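Local coordinates for ESSB (Staphylococcus aureus, PDB 4ANN), which is thought to serve as a membrane component of the Ess type VII secretion system needed for export of EsxA and EsxB, this chain being its cytoplasmic part, at residues Pro45-Ala50 / Pro118-Arg123; Thr70-Ile75 / Asp108-Thr113; Arg85-Ile90 / Ala145-Ala150; Val104-Glu109 / Leu140-Ala145. All coordinates share one frame; numbering follows the deposited sequence.

Interaction 1. Residues Pro45-Ala50 / Pro118-Arg123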
loop_
_atom_site.group_PDB
_atom_site.type_symbol
_atom_site.label_atom_id
_atom_site.label_comp_id
_atom_site.label_asym_id
_atom_site.label_seq_id
_atom_site.Cartn_x
_atom_site.Cartn_y
_atom_site.Cartn_z
ATOM N N PRO A 45 -10.310 5.028 -8.384
ATOM C CA PRO A 45 -10.727 5.177 -6.948
ATOM C C PRO A 45 -9.740 4.579 -5.984
ATOM O O PRO A 45 -9.924 4.774 -4.799
ATOM C CB PRO A 45 -12.048 4.429 -6.892
ATOM C CG PRO A 45 -12.136 3.643 -8.125
ATOM C CD PRO A 45 -11.192 4.151 -9.135
ATOM N N TYR A 46 -8.742 3.831 -6.434
ATOM C CA TYR A 46 -7.818 3.167 -5.542
ATOM C C TYR A 46 -6.436 3.797 -5.516
ATOM O O TYR A 46 -5.601 3.293 -4.784
ATOM C CB TYR A 46 -7.668 1.695 -5.930
ATOM C CG TYR A 46 -9.030 1.031 -5.814
ATOM C CD1 TYR A 46 -9.615 0.830 -4.555
ATOM C CD2 TYR A 46 -9.718 0.589 -6.922
ATOM C CE1 TYR A 46 -10.841 0.236 -4.401
ATOM C CE2 TYR A 46 -10.984 -0.003 -6.826
ATOM C CZ TYR A 46 -11.497 -0.162 -5.548
ATOM O OH TYR A 46 -12.728 -0.741 -5.417
ATOM N N PHE A 47 -6.199 4.883 -6.245
ATOM C CA PHE A 47 -4.893 5.474 -6.332
ATOM C C PHE A 47 -4.919 6.998 -6.184
ATOM O O PHE A 47 -5.873 7.663 -6.583
ATOM C CB PHE A 47 -4.200 5.178 -7.683
ATOM C CG PHE A 47 -3.818 3.742 -7.820
ATOM C CD1 PHE A 47 -2.602 3.311 -7.328
ATOM C CD2 PHE A 47 -4.649 2.822 -8.434
ATOM C CE1 PHE A 47 -2.228 1.984 -7.455
ATOM C CE2 PHE A 47 -4.255 1.488 -8.529
ATOM C CZ PHE A 47 -3.055 1.061 -8.053
ATOM N N ILE A 48 -3.853 7.530 -5.636
ATOM C CA ILE A 48 -3.536 8.965 -5.668
ATOM C C ILE A 48 -3.580 9.401 -7.114
ATOM O O ILE A 48 -3.056 8.713 -8.013
ATOM C CB ILE A 48 -2.090 9.181 -5.061
ATOM C CG1 ILE A 48 -2.051 8.718 -3.590
ATOM C CG2 ILE A 48 -1.549 10.544 -5.289
ATOM C CD1 ILE A 48 -2.832 9.606 -2.697
ATOM N N ASP A 49 -4.156 10.558 -7.380
ATOM C CA ASP A 49 -4.122 11.129 -8.718
ATOM C C ASP A 49 -2.676 11.463 -9.126
ATOM O O ASP A 49 -1.860 11.799 -8.297
ATOM C CB ASP A 49 -4.954 12.384 -8.798
ATOM C CG ASP A 49 -6.456 12.051 -8.835
ATOM O OD1 ASP A 49 -6.874 10.935 -9.223
ATOM O OD2 ASP A 49 -7.245 12.987 -8.501
ATOM N N ALA A 50 -2.417 11.322 -10.411
ATOM C CA ALA A 50 -1.073 11.421 -10.929
ATOM C C ALA A 50 -1.132 12.101 -12.311
ATOM O O ALA A 50 -2.157 12.089 -12.989
ATOM C CB ALA A 50 -0.407 10.098 -11.064
ATOM N N PRO A 118 -8.632 3.112 1.759
ATOM C CA PRO A 118 -7.216 3.158 1.383
ATOM C C PRO A 118 -7.045 3.510 -0.088
ATOM O O PRO A 118 -7.797 3.113 -0.976
ATOM C CB PRO A 118 -6.768 1.740 1.641
ATOM C CG PRO A 118 -7.992 0.894 1.331
ATOM C CD PRO A 118 -9.112 1.740 1.920
ATOM N N ILE A 119 -5.934 4.204 -0.302
ATOM C CA ILE A 119 -5.491 4.709 -1.591
ATOM C C ILE A 119 -3.991 4.481 -1.729
ATOM O O ILE A 119 -3.207 4.810 -0.816
ATOM C CB ILE A 119 -5.816 6.227 -1.652
ATOM C CG1 ILE A 119 -7.289 6.553 -1.356
ATOM C CG2 ILE A 119 -5.375 6.832 -2.952
ATOM C CD1 ILE A 119 -8.200 6.000 -2.448
ATOM N N ALA A 120 -3.549 3.906 -2.863
ATOM C CA ALA A 120 -2.118 3.659 -3.039
ATOM C C ALA A 120 -1.507 4.721 -3.920
ATOM O O ALA A 120 -2.185 5.444 -4.668
ATOM C CB ALA A 120 -1.888 2.277 -3.631
ATOM N N LYS A 121 -0.202 4.831 -3.897
ATOM C CA LYS A 121 0.545 5.835 -4.660
ATOM C C LYS A 121 1.118 5.286 -5.967
ATOM O O LYS A 121 0.593 5.528 -7.051
ATOM C CB LYS A 121 1.604 6.475 -3.753
ATOM C CG LYS A 121 2.301 7.633 -4.430
ATOM C CD LYS A 121 3.392 8.185 -3.513
ATOM C CE LYS A 121 4.587 7.283 -3.450
ATOM N NZ LYS A 121 5.674 7.941 -2.660
ATOM N N THR A 122 2.198 4.524 -5.907
ATOM C CA THR A 122 2.833 3.987 -7.091
ATOM C C THR A 122 1.922 2.984 -7.797
ATOM O O THR A 122 1.343 2.118 -7.132
ATOM C CB THR A 122 4.139 3.292 -6.694
ATOM O OG1 THR A 122 4.962 4.278 -6.013
ATOM C CG2 THR A 122 4.924 2.846 -7.911
ATOM N N ARG A 123 1.823 3.067 -9.106
ATOM C CA ARG A 123 1.046 2.108 -9.872
ATOM C C ARG A 123 1.917 1.388 -10.910
ATOM O O ARG A 123 2.628 2.043 -11.642
ATOM C CB ARG A 123 -0.012 2.706 -10.737
ATOM C CG ARG A 123 -0.703 3.843 -10.200
ATOM C CD ARG A 123 -1.855 4.340 -11.057
ATOM N NE ARG A 123 -2.405 5.556 -10.617
ATOM C CZ ARG A 123 -3.400 6.206 -11.187
ATOM N NH1 ARG A 123 -3.980 5.731 -12.276
ATOM N NH2 ARG A 123 -3.827 7.356 -10.683
HETATM O O HOH W 1 -0.912 7.087 -8.698
HETATM O O HOH W 2 -4.865 10.342 -11.805
#

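Interaction 2. Residues Thr70-Ile75 / Asp108-Thr113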
loop_
_atom_site.group_PDB
_atom_site.type_symbol
_atom_site.label_atom_id
_atom_site.label_comp_id
_atom_site.label_asym_id
_atom_site.label_seq_id
_atom_site.Cartn_x
_atom_site.Cartn_y
_atom_site.Cartn_z
ATOM N N THR A 70 -4.930 11.317 3.673
ATOM C CA THR A 70 -4.244 11.211 4.954
ATOM C C THR A 70 -3.212 10.124 4.897
ATOM O O THR A 70 -3.545 8.964 4.656
ATOM C CB THR A 70 -5.284 10.895 6.051
ATOM O OG1 THR A 70 -6.194 11.982 6.155
ATOM C CG2 THR A 70 -4.670 10.649 7.396
ATOM N N PRO A 71 -1.927 10.414 5.101
ATOM C CA PRO A 71 -0.920 9.338 5.103
ATOM C C PRO A 71 -1.179 8.308 6.171
ATOM O O PRO A 71 -1.634 8.643 7.287
ATOM C CB PRO A 71 0.396 10.083 5.404
ATOM C CG PRO A 71 0.099 11.487 4.995
ATOM C CD PRO A 71 -1.328 11.743 5.319
ATOM N N PHE A 72 -0.807 7.069 5.908
ATOM C CA PHE A 72 -0.933 5.981 6.887
ATOM C C PHE A 72 -0.396 6.374 8.264
ATOM O O PHE A 72 -1.007 6.072 9.266
ATOM C CB PHE A 72 -0.248 4.726 6.360
ATOM C CG PHE A 72 0.001 3.691 7.433
ATOM C CD1 PHE A 72 -1.020 2.847 7.864
ATOM C CD2 PHE A 72 1.229 3.602 8.051
ATOM C CE1 PHE A 72 -0.806 1.947 8.907
ATOM C CE2 PHE A 72 1.429 2.694 9.100
ATOM C CZ PHE A 72 0.422 1.887 9.513
ATOM N N ASP A 73 0.804 6.950 8.310
ATOM C CA ASP A 73 1.411 7.164 9.606
ATOM C C ASP A 73 0.614 8.084 10.510
ATOM O O ASP A 73 0.836 8.093 11.729
ATOM C CB ASP A 73 2.827 7.728 9.468
ATOM C CG ASP A 73 3.859 6.715 9.026
ATOM O OD1 ASP A 73 3.660 5.517 9.124
ATOM O OD2 ASP A 73 4.933 7.260 8.605
ATOM N N ASN A 74 -0.315 8.863 9.937
ATOM C CA ASN A 74 -1.156 9.731 10.780
ATOM C C ASN A 74 -2.100 8.960 11.665
ATOM O O ASN A 74 -2.617 9.503 12.645
ATOM C CB ASN A 74 -1.982 10.674 9.857
ATOM C CG ASN A 74 -1.151 11.725 9.211
ATOM O OD1 ASN A 74 0.072 11.545 8.935
ATOM N ND2 ASN A 74 -1.815 12.828 8.909
ATOM N N ILE A 75 -2.400 7.693 11.366
ATOM C CA ILE A 75 -3.388 6.958 12.139
ATOM C C ILE A 75 -2.840 6.452 13.484
ATOM O O ILE A 75 -3.588 5.982 14.311
ATOM C CB ILE A 75 -4.018 5.784 11.368
ATOM C CG1 ILE A 75 -3.175 4.542 11.278
ATOM C CG2 ILE A 75 -4.510 6.243 9.988
ATOM C CD1 ILE A 75 -3.928 3.334 10.705
ATOM N N ASP A 108 4.725 4.489 3.123
ATOM C CA ASP A 108 4.903 5.633 2.223
ATOM C C ASP A 108 4.118 5.490 0.934
ATOM O O ASP A 108 4.172 6.368 0.060
ATOM C CB ASP A 108 6.382 5.862 1.913
ATOM C CG ASP A 108 7.083 4.729 1.222
ATOM O OD1 ASP A 108 6.592 3.599 1.113
ATOM O OD2 ASP A 108 8.244 4.976 0.814
ATOM N N GLU A 109 3.386 4.402 0.760
ATOM C CA GLU A 109 2.580 4.067 -0.372
ATOM C C GLU A 109 1.081 4.109 -0.067
ATOM O O GLU A 109 0.290 3.887 -0.998
ATOM C CB GLU A 109 2.991 2.682 -0.908
ATOM C CG GLU A 109 4.333 2.672 -1.564
ATOM C CD GLU A 109 4.302 3.280 -2.964
ATOM O OE1 GLU A 109 3.200 3.480 -3.494
ATOM O OE2 GLU A 109 5.429 3.539 -3.506
ATOM N N LEU A 110 0.709 4.320 1.163
ATOM C CA LEU A 110 -0.643 4.150 1.618
ATOM C C LEU A 110 -1.171 5.461 2.214
ATOM O O LEU A 110 -0.575 6.046 3.117
ATOM C CB LEU A 110 -0.694 3.056 2.697
ATOM C CG LEU A 110 -2.067 2.768 3.278
ATOM C CD1 LEU A 110 -3.059 2.326 2.228
ATOM C CD2 LEU A 110 -1.934 1.678 4.359
ATOM N N PHE A 111 -2.330 5.843 1.717
ATOM C CA PHE A 111 -3.070 7.012 2.146
ATOM C C PHE A 111 -4.528 6.621 2.369
ATOM O O PHE A 111 -4.952 5.541 1.945
ATOM C CB PHE A 111 -3.009 8.139 1.096
ATOM C CG PHE A 111 -1.596 8.615 0.822
ATOM C CD1 PHE A 111 -0.756 7.883 0.013
ATOM C CD2 PHE A 111 -1.128 9.766 1.389
ATOM C CE1 PHE A 111 0.525 8.300 -0.246
ATOM C CE2 PHE A 111 0.165 10.200 1.150
ATOM C CZ PHE A 111 0.996 9.459 0.331
ATOM N N PHE A 112 -5.273 7.495 3.029
ATOM C CA PHE A 112 -6.692 7.283 3.273
ATOM C C PHE A 112 -7.501 8.463 2.831
ATOM O O PHE A 112 -7.094 9.623 2.991
ATOM C CB PHE A 112 -6.960 7.008 4.763
ATOM C CG PHE A 112 -6.374 5.714 5.245
ATOM C CD1 PHE A 112 -7.064 4.541 5.123
ATOM C CD2 PHE A 112 -5.101 5.686 5.837
ATOM C CE1 PHE A 112 -6.550 3.327 5.597
ATOM C CE2 PHE A 112 -4.617 4.476 6.308
ATOM C CZ PHE A 112 -5.304 3.308 6.191
ATOM N N THR A 113 -8.680 8.156 2.280
ATOM C CA THR A 113 -9.639 9.222 1.983
ATOM C C THR A 113 -10.269 9.739 3.258
ATOM O O THR A 113 -10.068 9.207 4.362
ATOM C CB THR A 113 -10.742 8.660 1.068
ATOM O OG1 THR A 113 -11.537 7.759 1.831
ATOM C CG2 THR A 113 -10.218 7.981 -0.166
HETATM O O HOH W 3 -8.274 12.200 4.486
#

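Interaction 3. Residues Arg85-Ile90 / Ala145-Ala150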
loop_
_atom_site.group_PDB
_atom_site.type_symbol
_atom_site.label_atom_id
_atom_site.label_comp_id
_atom_site.label_asym_id
_atom_site.label_seq_id
_atom_site.Cartn_x
_atom_site.Cartn_y
_atom_site.Cartn_z
ATOM N N ARG A 85 -10.789 0.818 12.494
ATOM C CA ARG A 85 -11.619 0.998 11.303
ATOM C C ARG A 85 -10.730 1.181 10.068
ATOM O O ARG A 85 -10.952 0.560 9.017
ATOM C CB ARG A 85 -12.580 2.133 11.491
ATOM C CG ARG A 85 -13.509 2.324 10.309
ATOM C CD ARG A 85 -14.649 3.283 10.596
ATOM N NE ARG A 85 -14.261 4.688 10.764
ATOM C CZ ARG A 85 -14.089 5.548 9.804
ATOM N NH1 ARG A 85 -14.176 5.166 8.538
ATOM N NH2 ARG A 85 -13.803 6.802 10.101
ATOM N N TYR A 86 -9.756 2.085 10.174
ATOM C CA TYR A 86 -8.844 2.344 9.093
ATOM C C TYR A 86 -8.047 1.098 8.734
ATOM O O TYR A 86 -7.901 0.746 7.536
ATOM C CB TYR A 86 -7.901 3.496 9.436
ATOM C CG TYR A 86 -8.497 4.888 9.207
ATOM C CD1 TYR A 86 -9.682 5.327 9.775
ATOM C CD2 TYR A 86 -7.841 5.796 8.367
ATOM C CE1 TYR A 86 -10.188 6.578 9.546
ATOM C CE2 TYR A 86 -8.349 7.053 8.139
ATOM C CZ TYR A 86 -9.542 7.449 8.715
ATOM O OH TYR A 86 -10.073 8.686 8.484
ATOM N N LEU A 87 -7.510 0.404 9.730
ATOM C CA LEU A 87 -6.741 -0.816 9.473
ATOM C C LEU A 87 -7.575 -1.882 8.775
ATOM O O LEU A 87 -7.092 -2.521 7.828
ATOM C CB LEU A 87 -6.154 -1.355 10.758
ATOM C CG LEU A 87 -5.008 -0.586 11.382
ATOM C CD1 LEU A 87 -4.730 -1.094 12.779
ATOM C CD2 LEU A 87 -3.781 -0.659 10.512
ATOM N N LEU A 88 -8.809 -2.083 9.219
ATOM C CA LEU A 88 -9.713 -3.034 8.596
ATOM C C LEU A 88 -9.961 -2.666 7.149
ATOM O O LEU A 88 -10.044 -3.531 6.271
ATOM C CB LEU A 88 -10.990 -3.120 9.386
ATOM C CG LEU A 88 -10.914 -3.990 10.652
ATOM C CD1 LEU A 88 -12.021 -3.656 11.632
ATOM C CD2 LEU A 88 -10.978 -5.480 10.267
ATOM N N ASN A 89 -10.086 -1.377 6.867
ATOM C CA ASN A 89 -10.373 -0.946 5.497
ATOM C C ASN A 89 -9.236 -1.160 4.547
ATOM O O ASN A 89 -9.477 -1.150 3.320
ATOM C CB ASN A 89 -10.809 0.521 5.480
ATOM C CG ASN A 89 -12.215 0.759 6.038
ATOM O OD1 ASN A 89 -13.015 -0.162 6.152
ATOM N ND2 ASN A 89 -12.494 2.003 6.341
ATOM N N ILE A 90 -8.008 -1.341 5.011
ATOM C CA ILE A 90 -6.853 -1.519 4.101
ATOM C C ILE A 90 -7.089 -2.659 3.134
ATOM O O ILE A 90 -6.650 -2.627 1.987
ATOM C CB ILE A 90 -5.557 -1.708 4.897
ATOM C CG1 ILE A 90 -5.184 -0.435 5.642
ATOM C CG2 ILE A 90 -4.428 -2.245 4.015
ATOM C CD1 ILE A 90 -4.037 -0.589 6.630
ATOM N N ALA A 145 2.583 -6.027 9.358
ATOM C CA ALA A 145 3.534 -5.007 9.747
ATOM C C ALA A 145 2.856 -3.644 9.907
ATOM O O ALA A 145 3.168 -2.902 10.853
ATOM C CB ALA A 145 4.689 -4.939 8.783
ATOM N N LEU A 146 1.936 -3.303 9.032
ATOM C CA LEU A 146 1.173 -2.071 9.186
ATOM C C LEU A 146 0.372 -2.054 10.486
ATOM O O LEU A 146 0.305 -1.050 11.190
ATOM C CB LEU A 146 0.228 -1.825 7.995
ATOM C CG LEU A 146 0.907 -1.508 6.654
ATOM C CD1 LEU A 146 -0.144 -1.428 5.566
ATOM C CD2 LEU A 146 1.691 -0.238 6.681
ATOM N N VAL A 147 -0.284 -3.178 10.824
ATOM C CA VAL A 147 -1.042 -3.253 12.061
ATOM C C VAL A 147 -0.122 -3.005 13.262
ATOM O O VAL A 147 -0.426 -2.247 14.182
ATOM C CB VAL A 147 -1.771 -4.596 12.167
ATOM C CG1 VAL A 147 -2.363 -4.771 13.569
ATOM C CG2 VAL A 147 -2.845 -4.743 11.092
ATOM N N ILE A 148 1.032 -3.698 13.279
ATOM C CA ILE A 148 1.975 -3.553 14.380
ATOM C C ILE A 148 2.430 -2.123 14.498
ATOM O O ILE A 148 2.485 -1.544 15.592
ATOM C CB ILE A 148 3.154 -4.541 14.180
ATOM C CG1 ILE A 148 2.663 -5.974 14.361
ATOM C CG2 ILE A 148 4.309 -4.189 15.103
ATOM C CD1 ILE A 148 3.644 -7.032 13.945
ATOM N N CYS A 149 2.797 -1.506 13.369
ATOM C CA CYS A 149 3.247 -0.112 13.383
ATOM C C CYS A 149 2.181 0.838 13.859
ATOM O O CYS A 149 2.451 1.801 14.575
ATOM C CB CYS A 149 3.741 0.287 12.001
ATOM S SG CYS A 149 5.299 -0.486 11.512
ATOM N N ALA A 150 0.918 0.593 13.474
ATOM C CA ALA A 150 -0.173 1.469 13.886
ATOM C C ALA A 150 -0.326 1.452 15.411
ATOM O O ALA A 150 -0.755 2.482 15.958
ATOM C CB ALA A 150 -1.471 1.070 13.210
#

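Interaction 4. Residues Val104-Glu109 / Leu140-Ala145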
loop_
_atom_site.group_PDB
_atom_site.type_symbol
_atom_site.label_atom_id
_atom_site.label_comp_id
_atom_site.label_asym_id
_atom_site.label_seq_id
_atom_site.Cartn_x
_atom_site.Cartn_y
_atom_site.Cartn_z
ATOM N N VAL A 104 1.942 -1.252 -4.294
ATOM C CA VAL A 104 2.833 -1.631 -3.226
ATOM C C VAL A 104 2.150 -1.313 -1.900
ATOM O O VAL A 104 1.668 -0.206 -1.747
ATOM C CB VAL A 104 4.152 -0.842 -3.325
ATOM C CG1 VAL A 104 5.050 -1.117 -2.145
ATOM C CG2 VAL A 104 4.808 -1.113 -4.682
ATOM N N LEU A 105 2.150 -2.236 -0.961
ATOM C CA LEU A 105 1.579 -2.013 0.376
ATOM C C LEU A 105 2.692 -1.617 1.317
ATOM O O LEU A 105 3.549 -2.457 1.690
ATOM C CB LEU A 105 0.840 -3.223 0.885
ATOM C CG LEU A 105 0.088 -2.998 2.175
ATOM C CD1 LEU A 105 -1.028 -1.989 1.993
ATOM C CD2 LEU A 105 -0.465 -4.305 2.729
ATOM N N ALA A 106 2.762 -0.357 1.749
ATOM C CA ALA A 106 3.812 0.143 2.627
ATOM C C ALA A 106 3.414 1.495 3.168
ATOM O O ALA A 106 2.570 2.181 2.555
ATOM C CB ALA A 106 5.143 0.319 1.867
ATOM N N PRO A 107 3.998 1.937 4.268
ATOM C CA PRO A 107 3.589 3.243 4.863
ATOM C C PRO A 107 3.657 4.400 3.898
ATOM O O PRO A 107 2.732 5.225 3.858
ATOM C CB PRO A 107 4.530 3.392 6.045
ATOM C CG PRO A 107 4.839 1.969 6.461
ATOM C CD PRO A 107 4.921 1.219 5.168
ATOM N N ASP A 108 4.725 4.489 3.123
ATOM C CA ASP A 108 4.903 5.633 2.223
ATOM C C ASP A 108 4.118 5.490 0.934
ATOM O O ASP A 108 4.172 6.368 0.060
ATOM C CB ASP A 108 6.382 5.862 1.913
ATOM C CG ASP A 108 7.083 4.729 1.222
ATOM O OD1 ASP A 108 6.592 3.599 1.113
ATOM O OD2 ASP A 108 8.244 4.976 0.814
ATOM N N GLU A 109 3.386 4.402 0.760
ATOM C CA GLU A 109 2.580 4.067 -0.372
ATOM C C GLU A 109 1.081 4.109 -0.067
ATOM O O GLU A 109 0.290 3.887 -0.998
ATOM C CB GLU A 109 2.991 2.682 -0.908
ATOM C CG GLU A 109 4.333 2.672 -1.564
ATOM C CD GLU A 109 4.302 3.280 -2.964
ATOM O OE1 GLU A 109 3.200 3.480 -3.494
ATOM O OE2 GLU A 109 5.429 3.539 -3.506
ATOM N N LEU A 140 0.136 -10.366 3.116
ATOM C CA LEU A 140 -0.218 -10.609 4.517
ATOM C C LEU A 140 0.879 -10.144 5.442
ATOM O O LEU A 140 0.565 -9.526 6.472
ATOM C CB LEU A 140 -0.545 -12.090 4.714
ATOM C CG LEU A 140 -0.952 -12.451 6.120
ATOM C CD1 LEU A 140 -2.179 -11.608 6.570
ATOM C CD2 LEU A 140 -1.267 -13.951 6.197
ATOM N N THR A 141 2.146 -10.436 5.153
ATOM C CA THR A 141 3.218 -9.973 6.025
ATOM C C THR A 141 3.207 -8.450 6.115
ATOM O O THR A 141 3.390 -7.872 7.188
ATOM C CB THR A 141 4.565 -10.467 5.459
ATOM O OG1 THR A 141 4.586 -11.883 5.585
ATOM C CG2 THR A 141 5.737 -9.907 6.225
ATOM N N ARG A 142 3.070 -7.788 4.967
ATOM C CA ARG A 142 3.048 -6.314 4.955
ATOM C C ARG A 142 1.847 -5.766 5.726
ATOM O O ARG A 142 1.967 -4.769 6.469
ATOM C CB ARG A 142 3.112 -5.827 3.522
ATOM C CG ARG A 142 4.441 -6.051 2.871
ATOM C CD ARG A 142 4.423 -5.796 1.358
ATOM N NE ARG A 142 5.784 -5.813 0.875
ATOM C CZ ARG A 142 6.592 -4.767 0.807
ATOM N NH1 ARG A 142 6.207 -3.505 1.063
ATOM N NH2 ARG A 142 7.820 -4.953 0.402
ATOM N N TYR A 143 0.678 -6.382 5.589
ATOM C CA TYR A 143 -0.504 -5.950 6.341
ATOM C C TYR A 143 -0.273 -6.094 7.842
ATOM O O TYR A 143 -0.566 -5.191 8.627
ATOM C CB TYR A 143 -1.710 -6.734 5.801
ATOM C CG TYR A 143 -3.059 -6.193 6.132
ATOM C CD1 TYR A 143 -3.369 -5.134 6.972
ATOM C CD2 TYR A 143 -4.143 -6.797 5.525
ATOM C CE1 TYR A 143 -4.666 -4.742 7.210
ATOM C CE2 TYR A 143 -5.453 -6.405 5.754
ATOM C CZ TYR A 143 -5.704 -5.342 6.581
ATOM O OH TYR A 143 -7.018 -4.949 6.813
ATOM N N LYS A 144 0.294 -7.226 8.263
ATOM C CA LYS A 144 0.634 -7.430 9.641
ATOM C C LYS A 144 1.564 -6.348 10.158
ATOM O O LYS A 144 1.402 -5.828 11.268
ATOM C CB LYS A 144 1.271 -8.811 9.839
ATOM C CG LYS A 144 0.320 -9.972 9.685
ATOM C CD LYS A 144 1.000 -11.315 9.653
ATOM C CE LYS A 144 0.028 -12.456 9.742
ATOM N NZ LYS A 144 0.740 -13.782 9.687
ATOM N N ALA A 145 2.583 -6.027 9.358
ATOM C CA ALA A 145 3.534 -5.007 9.747
ATOM C C ALA A 145 2.856 -3.644 9.907
ATOM O O ALA A 145 3.168 -2.902 10.853
ATOM C CB ALA A 145 4.689 -4.939 8.783
#

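Interaction 1. Residues Pro45-Ala50 / Pro118-Arg123
Two backbone hydrogen bonds hold Ala120 through its N and its O: Ile48 N donates to Ala120 O at 2.8 Å, and Ala120 N donates to Tyr46 O at 2.9 Å. They form a single bridge centred on Phe47 and Ala120, the chains running the same way. Beyond this single bridge, Arg123 supplies a third hydrogen bond. Its NH2 reaches Ile48 O at 3.1 Å with an N-H...O angle of 163°, the oxygen lying in the guanidinium plane. A water occupies another part of that same edge, accepting from Arg123 NE at 2.9 Å while it donates to Ile48 O and to Lys121 O, so Ile48 O receives two donors. NH1 has its own partner, Gln42 O. The arginine gets there as an extended chain from CG to NE, and that chain runs over the Phe47 ring: CG stands 3.8 Å from the ring centroid, a CH-pi contact displaced toward the rim. Ring and guanidinium planes differ by 28°. Ala120 CB touches Phe47 CE1 at 3.9 Å, and Tyr101 adds a cation-pi contact with Arg123. Ile48 CD1 meets Ile119 CG2 at 3.8 Å, the side chains oblique to each other. The chemistry implies that one arginine ties the loop before strand 50-54 to the segment that follows strand 118-120, its charge probably tempered by carbonyl oxygens and water, its aliphatic part shielding an aromatic ring.

Interaction 2. Residues Thr70-Ile75 / Asp108-Thr113
Phe72, Leu110, Phe112 and Ile75 form the apolar centre. Leu110 CD2 approaches Phe72 CD1 obliquely at 3.8 Å. Two residues further along the strand, Phe112 brings CE2 to the edge of the Phe72 ring, close to its plane, 4.2 Å from CD1. The same CE2 meets Ile75 CG2 at 4.1 Å, the two side chains crossing at about a right angle. Phe72 has CG anti to its backbone N (chi1 164°), and the ring, though its tip leads away from segment 108-113, still meets Leu110 with CD1. Pro71 and Phe111 project from the face of the sheet opposite to Thr70 and Phe112; there Pro71 CG lies 4.1 Å from Phe111 CE2. Pro71 and Phe111 make a non-hydrogen-bonded antiparallel pair, a place that suits a residue without an N-H. Outside it, Thr70 and Phe112 are the hydrogen-bonded pair: Thr70 N to Phe112 O is 2.8 Å and nearly straight at 174°, and Phe112 N returns a bond to Thr70 O. Phe72 N adds a third, to Leu110 O at 3.0 Å. At the polar edge a water bridges Thr70 OG1 and Phe112 O. Strand 110-112 is the middle strand of three, with 118-120 beyond it; Leu146 of helix 136-151 lies against Phe72 and Leu110, while Tyr86 of helix 80-89 meets Phe112 and Ile75.

Interaction 3. Residues Arg85-Ile90 / Ala145-Ala150
Leu87 spans the gap between helix 85-89 and helix 145-150, and its atoms can be followed in order. The bond from CA to CB already points at the opposite helix. CG then lies beside the backbone N and anti to the carbonyl carbon (chi1 -72°), and from this branch point both methyls are carried across. CD1 ends on Ala150 CB at 3.9 Å. CD2 also reaches that methyl, at 4.0 Å, and in addition lies 4.1 Å from Val147 CA and 4.2 Å from Val147 CG2. The leucine fork therefore sits over the small alanine with one prong leaning on the backbone of the turn before it. One turn later on the first segment, Ile90 makes a separate contact: its CD1 meets Leu146 CD1 at 4.1 Å, methyl against methyl, with the two side chains oblique to one another. No hydrogen bond joins the two segments, so this part of the interface is apolar; polar ties come from nearby, where Tyr143 OH bonds to Leu87 O and Lys83 NZ to Ala150 O. Val147 also packs against Leu190 of helix 183-192 and Phe173 of helix 172-179. The axes approach to 10.8 Å and the N-to-C directions of the two short segments make 169°: a nearly antiparallel helix pair, spaced widely enough for leucine and isoleucine to fill the interval, in a domain whose family is grouped with the protein kinases, consistent with a kinase-like fold.

Interaction 4. Residues Val104-Glu109 / Leu140-Ala145
Leu105 and Arg142 lie alongside each other and point in opposite directions, the leucine toward the helix backbone and the arginine back toward the loop. Leu105 extends with CG anti to its N (chi1 -173°), which sends CD2 onto the helix surface: this methyl is 3.7 Å from Tyr143 N, 4.0 Å from Arg142 CB and 4.1 Å from Tyr143 CB. Arg142 runs extended from CG to NE past the carbonyl of the same leucine, its CD 3.5 Å from Leu105 O, before the guanidinium turns to meet that oxygen. NH1 donates to Leu105 O at 2.9 Å with an N-H...O angle of 165°. The oxygen lies at the edge of the guanidinium and in its plane, whereas seen from the acceptor the nitrogen stands above the carbonyl plane, 37° out of it. Ala106 CB also sits at the guanidinium edge, 4.0 Å from NH1, and Val104 CG1 comes obliquely to the same nitrogen. Elsewhere on the group, NE forms a salt bridge with Glu138, one helical turn earlier, and Phe157 of helix 157-162 touches both Arg142 and Ala106. The chemistry implies a division of labour: Leu105 anchors the loop by apolar contact, while an arginine steadied by its glutamate satisfies a carbonyl in a loop that has no regular strand pairing here.

In the fold
The four contacts form a connected set. Interactions 1 and 2 have centres about 11 Å apart and share one sheet, where Ile119 N meets Phe111 O at 2.8 Å; Thr122 OG1 and Glu109 OE2, 2.7 Å apart, add a side-chain tie. Interactions 1 and 4, about 14 Å between centres, also touch, Lys121 N lying 3.1 Å from Glu109 O. Interaction 2 leads to interaction 3, centres about 10 Å apart, with Leu110 CD2 3.8 Å from Leu146 CD1. Interactions 3 and 4 are closest, about 9 Å between centres: both use helix 136-151, and Tyr143 joins them. Interactions 1 and 3 are the furthest apart, about 17 Å between centres, yet still touch where Pro118 CG lies 3.2 Å from Asn89 O.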